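RimK-related lysine biosynthesis protein (Thermococcus kodakarensis, PDB 5K2M) binds ADP and magnesium ions through an ATP-grasp domain and is probably an ATP-dependent amino-acid ligase of the RimK family, LysX subfamily, in amino-acid biosynthesis. Local coordinates at residues A[143-148]-A[157-162]. Sequence-based numbering, arbitrary orientation.
Sequences AVLEHR and GIHYFQ. With ADP (adenosine-5'-diphosphate), chain O.
Leu145 and Arg148 on one helix face His159 and Phe161 on a strand that runs nearly antiparallel to it, the two axes 11.6 Å apart at an angle of 151°. This is helix-on-sheet packing within the ATP-grasp domain: helix 138-150 covers the antiparallel sheet in which strand 159-163 lies between strands 99-102 and 119-122. The closest CA atoms are those of Arg148 and Gly157, 6.7 Å apart. With CG set beside its backbone N (chi1 -63°), Leu145 brings its CD2 branch against the His159 imidazole, 3.4 Å from ND1, and the same methyl meets the edge of the Phe161 ring at CZ, 4.2 Å away. Ala108 of helix 105-108 touches both Leu145 and Phe161. Arg148, its chain bent at chi2, runs antiparallel alongside the His159 side chain, with NH2 4.0 Å obliquely from ND1. Without the imidazole, as with an alanine here, Leu145 CD2 would probably face a gap, and the guanidinium would lose the ring surface beside it. Arg148 NH2 also donates to Tyr156 O, just ahead of the strand segment, which ties the guanidinium to the connection between helix and strand. A water lies at the edge of the guanidinium, in its plane; it accepts from Arg148 NH1 at 3.0 Å and from the backbone N of Tyr160 at 2.8 Å, and probably donates to Ile158 O, linking helix to strand where no direct hydrogen bond does. Farther along, the strand enters the nucleotide pocket at Gln162, whose amide is held by Lys122 NZ at OE1 and by Asn240 OD1 at NE2. The adenine amino group N6 of ADP donates to that same Gln162 OE1 at 3.0 Å, with an N-H...O angle of 151°.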
loop_
_atom_site.group_PDB
_atom_site.type_symbol
_atom_site.label_atom_id
_atom_site.label_comp_id
_atom_site.label_asym_id
_atom_site.label_seq_id
_atom_site.Cartn_x
_atom_site.Cartn_y
_atom_site.Cartn_z
ATOM N N ALA A 143 22.732 27.162 43.060
ATOM C CA ALA A 143 21.304 27.132 43.376
ATOM C C ALA A 143 20.463 27.368 42.118
ATOM O O ALA A 143 19.560 26.594 41.831
ATOM C CB ALA A 143 20.980 28.169 44.436
ATOM N N VAL A 144 20.791 28.405 41.350
ATOM C CA VAL A 144 20.074 28.699 40.111
ATOM C C VAL A 144 20.138 27.520 39.139
ATOM O O VAL A 144 19.115 27.096 38.600
ATOM C CB VAL A 144 20.610 29.980 39.436
ATOM C CG1 VAL A 144 20.033 30.159 38.029
ATOM C CG2 VAL A 144 20.271 31.187 40.293
ATOM N N LEU A 145 21.334 26.984 38.921
ATOM C CA LEU A 145 21.495 25.869 37.986
ATOM C C LEU A 145 20.798 24.588 38.470
ATOM O O LEU A 145 20.252 23.835 37.655
ATOM C CB LEU A 145 22.971 25.596 37.720
ATOM C CG LEU A 145 23.739 26.735 37.043
ATOM C CD1 LEU A 145 25.215 26.392 37.033
ATOM C CD2 LEU A 145 23.228 26.974 35.629
ATOM N N GLU A 146 20.805 24.348 39.781
ATOM C CA GLU A 146 20.044 23.222 40.366
ATOM C C GLU A 146 18.565 23.349 40.038
ATOM O O GLU A 146 17.915 22.382 39.655
ATOM C CB GLU A 146 20.200 23.147 41.901
ATOM C CG GLU A 146 21.183 22.102 42.411
ATOM C CD GLU A 146 20.753 20.667 42.111
ATOM O OE1 GLU A 146 19.764 20.167 42.711
ATOM O OE2 GLU A 146 21.426 20.042 41.262
ATOM N N HIS A 147 18.022 24.544 40.200
ATOM C CA HIS A 147 16.598 24.742 39.918
ATOM C C HIS A 147 16.271 24.654 38.433
ATOM O O HIS A 147 15.300 24.002 38.065
ATOM C CB HIS A 147 16.086 26.037 40.548
ATOM C CG HIS A 147 16.046 25.975 42.039
ATOM N ND1 HIS A 147 14.869 25.895 42.753
ATOM C CD2 HIS A 147 17.041 25.908 42.952
ATOM C CE1 HIS A 147 15.146 25.815 44.041
ATOM N NE2 HIS A 147 16.455 25.818 44.188
ATOM N N ARG A 148 17.085 25.269 37.580
ATOM C CA ARG A 148 16.878 25.171 36.133
ATOM C C ARG A 148 16.890 23.717 35.658
ATOM O O ARG A 148 16.077 23.317 34.829
ATOM C CB ARG A 148 17.947 25.953 35.384
ATOM C CG ARG A 148 17.844 27.453 35.546
ATOM C CD ARG A 148 16.649 28.031 34.820
ATOM N NE ARG A 148 16.936 29.424 34.517
ATOM C CZ ARG A 148 17.688 29.825 33.489
ATOM N NH1 ARG A 148 17.920 31.122 33.339
ATOM N NH2 ARG A 148 18.193 28.947 32.606
ATOM N N GLY A 157 17.411 24.623 29.857
ATOM C CA GLY A 157 18.738 24.033 29.754
ATOM C C GLY A 157 19.680 24.787 28.817
ATOM O O GLY A 157 20.820 24.369 28.612
ATOM N N ILE A 158 19.205 25.882 28.227
ATOM C CA ILE A 158 20.071 26.803 27.502
ATOM C C ILE A 158 20.410 27.922 28.486
ATOM O O ILE A 158 19.533 28.695 28.902
ATOM C CB ILE A 158 19.376 27.376 26.253
ATOM C CG1 ILE A 158 18.726 26.254 25.435
ATOM C CG2 ILE A 158 20.363 28.166 25.408
ATOM C CD1 ILE A 158 19.654 25.132 25.022
ATOM N N HIS A 159 21.679 28.000 28.864
ATOM C CA HIS A 159 22.109 28.881 29.946
ATOM C C HIS A 159 22.725 30.159 29.423
ATOM O O HIS A 159 23.837 30.142 28.891
ATOM C CB HIS A 159 23.093 28.152 30.842
ATOM C CG HIS A 159 22.514 26.939 31.481
ATOM N ND1 HIS A 159 21.670 27.008 32.567
ATOM C CD2 HIS A 159 22.618 25.631 31.164
ATOM C CE1 HIS A 159 21.292 25.788 32.902
ATOM N NE2 HIS A 159 21.864 24.934 32.074
ATOM N N TYR A 160 21.994 31.261 29.599
ATOM C CA TYR A 160 22.359 32.570 29.081
ATOM C C TYR A 160 22.574 33.520 30.238
ATOM O O TYR A 160 21.724 33.624 31.149
ATOM C CB TYR A 160 21.236 33.090 28.176
ATOM C CG TYR A 160 21.414 34.501 27.670
ATOM C CD1 TYR A 160 22.115 34.764 26.508
ATOM C CD2 TYR A 160 20.870 35.578 28.364
ATOM C CE1 TYR A 160 22.264 36.061 26.037
ATOM C CE2 TYR A 160 21.017 36.875 27.914
ATOM C CZ TYR A 160 21.698 37.114 26.744
ATOM O OH TYR A 160 21.829 38.409 26.304
ATOM N N PHE A 161 23.708 34.218 30.197
ATOM C CA PHE A 161 24.151 35.069 31.299
ATOM C C PHE A 161 24.700 36.390 30.767
ATOM O O PHE A 161 25.238 36.436 29.683
ATOM C CB PHE A 161 25.301 34.403 32.061
ATOM C CG PHE A 161 24.943 33.124 32.746
ATOM C CD1 PHE A 161 24.405 33.132 34.022
ATOM C CD2 PHE A 161 25.197 31.903 32.143
ATOM C CE1 PHE A 161 24.113 31.947 34.681
ATOM C CE2 PHE A 161 24.895 30.717 32.795
ATOM C CZ PHE A 161 24.354 30.741 34.064
ATOM N N GLN A 162 24.565 37.449 31.554
ATOM C CA GLN A 162 25.232 38.719 31.291
ATOM C C GLN A 162 26.003 39.157 32.520
ATOM O O GLN A 162 25.707 38.725 33.625
ATOM C CB GLN A 162 24.213 39.811 30.978
ATOM C CG GLN A 162 23.493 39.667 29.653
ATOM C CD GLN A 162 22.432 40.741 29.476
ATOM O OE1 GLN A 162 21.709 41.051 30.407
ATOM N NE2 GLN A 162 22.337 41.304 28.284
HETATM P PB ADP O . 12.731 40.574 30.085
HETATM O O1B ADP O . 12.338 42.014 30.266
HETATM O O2B ADP O . 12.194 39.647 31.149
HETATM O O3B ADP O . 12.507 40.008 28.705
HETATM P PA ADP O . 15.361 41.742 30.409
HETATM O O1A ADP O . 14.827 42.962 29.683
HETATM O O2A ADP O . 16.701 41.255 29.960
HETATM O O3A ADP O . 14.327 40.515 30.355
HETATM O "O5'" ADP O . 15.444 42.050 31.980
HETATM C "C5'" ADP O . 14.401 42.708 32.662
HETATM C "C4'" ADP O . 14.958 43.888 33.441
HETATM O "O4'" ADP O . 15.919 43.419 34.393
HETATM C "C3'" ADP O . 15.663 44.940 32.600
HETATM O "O3'" ADP O . 14.751 45.942 32.123
HETATM C "C2'" ADP O . 16.666 45.496 33.593
HETATM O "O2'" ADP O . 16.083 46.473 34.452
HETATM C "C1'" ADP O . 17.026 44.310 34.454
HETATM N N9 ADP O . 18.220 43.638 33.922
HETATM C C8 ADP O . 18.240 42.623 33.034
HETATM N N7 ADP O . 19.497 42.247 32.738
HETATM C C5 ADP O . 20.308 43.054 33.446
HETATM C C6 ADP O . 21.753 43.191 33.623
HETATM N N6 ADP O . 22.603 42.383 32.955
HETATM N N1 ADP O . 22.186 44.150 34.466
HETATM C C2 ADP O . 21.352 44.960 35.132
HETATM N N3 ADP O . 20.025 44.896 35.027
HETATM C C4 ADP O . 19.461 43.974 34.219
HETATM O O HOH W 1 19.583 30.977 30.901
#